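Local coordinates for conserved exported protein (Bacteroides fragilis, PDB 3CLW) that is of unknown function but probably hydrolyses O-glycosidic bonds, at residues A[128-140]-A[150-164]. Residues are numbered along the deposited sequence; the frame is centred on the assembly and turned at random.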
# COMPACT_ATOMS: atom_id res chain seq x y z
N PHE A 128 -7.44 6.67 6.66
CA PHE A 128 -7.41 7.53 5.47
C PHE A 128 -8.81 7.95 5.05
O PHE A 128 -9.76 7.20 5.25
CB PHE A 128 -6.60 6.93 4.29
CG PHE A 128 -7.31 5.83 3.52
CD1 PHE A 128 -7.30 4.51 3.97
CD2 PHE A 128 -7.99 6.12 2.34
CE1 PHE A 128 -7.96 3.48 3.23
CE2 PHE A 128 -8.68 5.12 1.64
CZ PHE A 128 -8.64 3.79 2.09
N THR A 129 -8.90 9.16 4.49
CA THR A 129 -10.12 9.71 3.94
C THR A 129 -9.95 10.06 2.46
O THR A 129 -8.86 10.50 2.00
CB THR A 129 -10.58 11.00 4.66
OG1 THR A 129 -9.43 11.84 4.93
CG2 THR A 129 -11.29 10.68 5.94
N ASN A 130 -11.07 9.85 1.75
CA ASN A 130 -11.29 10.19 0.37
C ASN A 130 -12.09 11.48 0.23
O ASN A 130 -12.14 12.08 -0.84
CB ASN A 130 -12.04 9.07 -0.31
CG ASN A 130 -11.15 7.94 -0.65
OD1 ASN A 130 -9.94 8.13 -0.90
ND2 ASN A 130 -11.71 6.73 -0.65
N SER A 131 -12.73 11.89 1.31
CA SER A 131 -13.42 13.16 1.32
C SER A 131 -13.62 13.53 2.77
O SER A 131 -13.60 12.64 3.66
CB SER A 131 -14.79 13.06 0.58
OG SER A 131 -15.68 14.13 0.91
N ALA A 132 -13.79 14.83 3.01
CA ALA A 132 -14.25 15.34 4.29
C ALA A 132 -15.72 15.00 4.36
O ALA A 132 -16.34 14.77 3.33
CB ALA A 132 -14.00 16.87 4.37
N PRO A 133 -16.29 14.95 5.58
CA PRO A 133 -17.71 14.63 5.73
C PRO A 133 -18.58 15.49 4.81
O PRO A 133 -18.28 16.67 4.63
CB PRO A 133 -17.99 14.90 7.22
CG PRO A 133 -16.67 14.64 7.87
CD PRO A 133 -15.62 15.13 6.89
N TYR A 134 -19.62 14.90 4.21
CA TYR A 134 -20.38 15.62 3.19
C TYR A 134 -20.79 17.05 3.60
O TYR A 134 -20.74 17.97 2.80
CB TYR A 134 -21.58 14.82 2.68
CG TYR A 134 -22.61 14.50 3.71
CD1 TYR A 134 -22.45 13.40 4.58
CD2 TYR A 134 -23.77 15.26 3.81
CE1 TYR A 134 -23.40 13.09 5.52
CE2 TYR A 134 -24.72 14.95 4.79
CZ TYR A 134 -24.54 13.87 5.62
OH TYR A 134 -25.51 13.55 6.57
N PHE A 135 -21.20 17.21 4.85
CA PHE A 135 -21.73 18.46 5.36
C PHE A 135 -20.68 19.56 5.59
O PHE A 135 -21.04 20.69 5.93
CB PHE A 135 -22.54 18.21 6.65
CG PHE A 135 -21.85 17.29 7.65
CD1 PHE A 135 -22.11 15.92 7.64
CD2 PHE A 135 -20.94 17.80 8.58
CE1 PHE A 135 -21.50 15.08 8.55
CE2 PHE A 135 -20.32 16.96 9.49
CZ PHE A 135 -20.60 15.60 9.46
N MET A 136 -19.39 19.23 5.42
CA MET A 136 -18.29 20.18 5.57
C MET A 136 -17.83 20.64 4.20
O MET A 136 -16.96 21.48 4.10
CB MET A 136 -17.05 19.49 6.21
CG MET A 136 -17.15 19.19 7.71
SD MET A 136 -15.54 18.86 8.50
CE MET A 136 -16.24 18.22 9.95
N THR A 137 -18.34 20.01 3.15
CA THR A 137 -17.77 20.23 1.82
C THR A 137 -18.40 21.45 1.14
O THR A 137 -19.40 21.97 1.64
CB THR A 137 -17.97 19.00 0.93
OG1 THR A 137 -19.37 18.78 0.75
CG2 THR A 137 -17.32 17.76 1.57
N ARG A 138 -17.77 21.93 0.06
CA ARG A 138 -18.33 23.02 -0.74
C ARG A 138 -19.57 22.57 -1.55
O ARG A 138 -20.51 23.33 -1.71
CB ARG A 138 -17.25 23.68 -1.62
CG ARG A 138 -16.27 24.57 -0.80
CD ARG A 138 -15.24 25.33 -1.62
NE ARG A 138 -14.36 24.45 -2.41
CZ ARG A 138 -14.49 24.22 -3.72
NH1 ARG A 138 -15.45 24.80 -4.41
NH2 ARG A 138 -13.64 23.41 -4.36
N SER A 139 -19.58 21.31 -2.00
CA SER A 139 -20.63 20.80 -2.86
C SER A 139 -21.80 20.16 -2.11
O SER A 139 -22.77 19.72 -2.73
CB SER A 139 -20.05 19.86 -3.91
OG SER A 139 -19.47 18.72 -3.31
N ALA A 140 -21.71 20.16 -0.78
CA ALA A 140 -22.62 19.41 0.10
C ALA A 140 -22.68 17.89 -0.23
O ALA A 140 -23.73 17.24 -0.08
CB ALA A 140 -24.01 20.03 0.11
N ILE A 150 -9.64 22.24 -2.80
CA ILE A 150 -10.21 21.16 -2.00
C ILE A 150 -11.70 21.37 -1.85
O ILE A 150 -12.15 22.50 -1.64
CB ILE A 150 -9.50 21.10 -0.62
CG1 ILE A 150 -9.85 19.81 0.14
CG2 ILE A 150 -9.73 22.43 0.18
CD1 ILE A 150 -8.95 19.51 1.34
N ASN A 151 -12.47 20.28 -1.99
CA ASN A 151 -13.90 20.34 -1.72
C ASN A 151 -14.16 20.31 -0.19
O ASN A 151 -14.68 19.33 0.36
CB ASN A 151 -14.64 19.20 -2.45
CG ASN A 151 -16.15 19.23 -2.23
OD1 ASN A 151 -16.78 20.30 -2.24
ND2 ASN A 151 -16.75 18.04 -2.02
N LEU A 152 -13.74 21.39 0.46
CA LEU A 152 -13.86 21.57 1.91
C LEU A 152 -13.98 23.06 2.18
O LEU A 152 -13.29 23.87 1.59
CB LEU A 152 -12.64 20.99 2.66
CG LEU A 152 -12.55 21.21 4.17
CD1 LEU A 152 -13.62 20.42 4.93
CD2 LEU A 152 -11.20 20.82 4.68
N GLN A 153 -14.91 23.43 3.05
CA GLN A 153 -15.12 24.83 3.31
C GLN A 153 -13.91 25.45 4.01
O GLN A 153 -13.17 24.77 4.74
CB GLN A 153 -16.43 25.01 4.06
CG GLN A 153 -17.59 24.71 3.16
CD GLN A 153 -18.91 24.86 3.85
OE1 GLN A 153 -19.06 24.54 5.03
NE2 GLN A 153 -19.90 25.37 3.12
N ASN A 154 -13.71 26.74 3.76
CA ASN A 154 -12.49 27.47 4.16
C ASN A 154 -12.23 27.51 5.64
O ASN A 154 -11.09 27.68 6.06
CB ASN A 154 -12.56 28.92 3.66
CG ASN A 154 -11.73 29.15 2.46
OD1 ASN A 154 -10.72 28.45 2.25
ND2 ASN A 154 -12.12 30.14 1.64
N ASP A 155 -13.28 27.43 6.43
CA ASP A 155 -13.13 27.45 7.87
C ASP A 155 -13.31 26.06 8.49
O ASP A 155 -13.55 25.96 9.68
CB ASP A 155 -14.17 28.40 8.45
CG ASP A 155 -15.59 27.90 8.24
OD1 ASP A 155 -15.82 27.12 7.28
OD2 ASP A 155 -16.47 28.27 9.04
N LYS A 156 -13.23 25.01 7.67
CA LYS A 156 -13.44 23.64 8.18
C LYS A 156 -12.19 22.74 8.14
O LYS A 156 -12.29 21.52 8.30
CB LYS A 156 -14.63 22.94 7.49
CG LYS A 156 -15.92 23.75 7.37
CD LYS A 156 -16.70 23.85 8.68
CE LYS A 156 -18.19 24.16 8.41
NZ LYS A 156 -18.46 25.37 7.53
N PHE A 157 -11.02 23.32 7.91
CA PHE A 157 -9.79 22.56 7.97
C PHE A 157 -9.57 22.14 9.41
O PHE A 157 -9.18 21.01 9.65
CB PHE A 157 -8.58 23.32 7.44
CG PHE A 157 -8.58 23.54 5.94
CD1 PHE A 157 -9.51 24.39 5.33
CD2 PHE A 157 -7.64 22.91 5.14
CE1 PHE A 157 -9.47 24.62 3.92
CE2 PHE A 157 -7.61 23.13 3.74
CZ PHE A 157 -8.52 23.99 3.14
N ASP A 158 -9.89 23.01 10.36
CA ASP A 158 -9.76 22.62 11.76
C ASP A 158 -10.82 21.60 12.20
O ASP A 158 -10.49 20.62 12.88
CB ASP A 158 -9.72 23.85 12.68
CG ASP A 158 -11.00 24.67 12.63
OD1 ASP A 158 -11.62 24.81 11.55
OD2 ASP A 158 -11.38 25.18 13.68
N ASP A 159 -12.08 21.81 11.80
CA ASP A 159 -13.17 20.86 12.04
C ASP A 159 -12.84 19.46 11.50
O ASP A 159 -13.03 18.45 12.19
CB ASP A 159 -14.49 21.36 11.42
CG ASP A 159 -14.88 22.73 11.88
OD1 ASP A 159 -15.80 22.85 12.69
OD2 ASP A 159 -14.24 23.71 11.47
N PHE A 160 -12.37 19.42 10.26
CA PHE A 160 -12.01 18.16 9.63
C PHE A 160 -10.84 17.49 10.37
O PHE A 160 -10.93 16.31 10.74
CB PHE A 160 -11.75 18.35 8.14
CG PHE A 160 -11.45 17.09 7.39
CD1 PHE A 160 -12.06 15.88 7.73
CD2 PHE A 160 -10.57 17.12 6.30
CE1 PHE A 160 -11.78 14.70 7.03
CE2 PHE A 160 -10.30 15.95 5.56
CZ PHE A 160 -10.92 14.72 5.95
N ALA A 161 -9.78 18.25 10.62
CA ALA A 161 -8.64 17.72 11.41
C ALA A 161 -9.10 17.19 12.76
O ALA A 161 -8.64 16.13 13.21
CB ALA A 161 -7.54 18.77 11.57
N ARG A 162 -10.01 17.92 13.41
CA ARG A 162 -10.52 17.47 14.69
C ARG A 162 -11.33 16.16 14.60
O ARG A 162 -11.25 15.31 15.48
CB ARG A 162 -11.32 18.56 15.38
CG ARG A 162 -10.43 19.66 16.03
CD ARG A 162 -11.24 20.46 17.04
NE ARG A 162 -12.37 21.14 16.41
CZ ARG A 162 -12.33 22.40 15.94
NH1 ARG A 162 -11.21 23.14 16.01
NH2 ARG A 162 -13.43 22.92 15.38
N PHE A 163 -12.11 16.02 13.53
CA PHE A 163 -12.87 14.83 13.22
C PHE A 163 -11.95 13.62 13.06
O PHE A 163 -12.18 12.60 13.69
CB PHE A 163 -13.72 15.03 11.96
CG PHE A 163 -14.21 13.73 11.36
CD1 PHE A 163 -15.23 13.00 11.97
CD2 PHE A 163 -13.65 13.24 10.17
CE1 PHE A 163 -15.69 11.78 11.43
CE2 PHE A 163 -14.12 12.03 9.59
CZ PHE A 163 -15.14 11.30 10.26
N LEU A 164 -10.92 13.76 12.21
CA LEU A 164 -9.91 12.72 12.00
C LEU A 164 -9.14 12.33 13.27
O LEU A 164 -8.91 11.16 13.51
CB LEU A 164 -8.91 13.14 10.92
CG LEU A 164 -9.44 13.32 9.50
CD1 LEU A 164 -8.36 13.91 8.63
CD2 LEU A 164 -9.84 11.93 8.97
O HOH W 1 -15.00 15.75 -1.56
O HOH W 2 -13.38 16.81 0.57
O HOH W 3 -20.97 23.21 6.99
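A132 sets its methyl group squarely over one face of the F160 ring, CB 3.8 Å from the ring centroid, a CH-pi contact that so small a side chain permits at close range. L164 CD1 covers the opposite face toward its rim, while at the ring's edge F160 CZ meets T129 OG1 at 3.4 Å; that hydroxyl is hydrogen-bonded to P183 O. F160 points CG away from its backbone N (chi1 -177°), carrying the ring to the loop. P133 offers CG to a face of F163, a rigid apolar ring against a flat one. M136, whose unbranched thioether is slim and flexible enough to follow the helix's first turn, lays SD 3.8 Å from F160 CB and ends with CE against D159 CB.

Polar groups secure the other end. Q153 N bonds M136 O at 3.0 Å, nearly straight at 164°. R138 grips I150 O side-on with NE (3.0 Å) and NH2 (3.2 Å): its planar guanidinium can give two N-H groups to one carbonyl while NH1 pairs with D146. The N151 amide accepts S139 N on an in-plane lone pair of OD1 and donates through ND2 to a water.

The contact packs the loop following strand 125-128 against the start of helix 157-173 and the turn leading into it, in the TIM-barrel domain, with helix 204-221 touching F160 through M210 and strand 178-182 meeting L164 through I181.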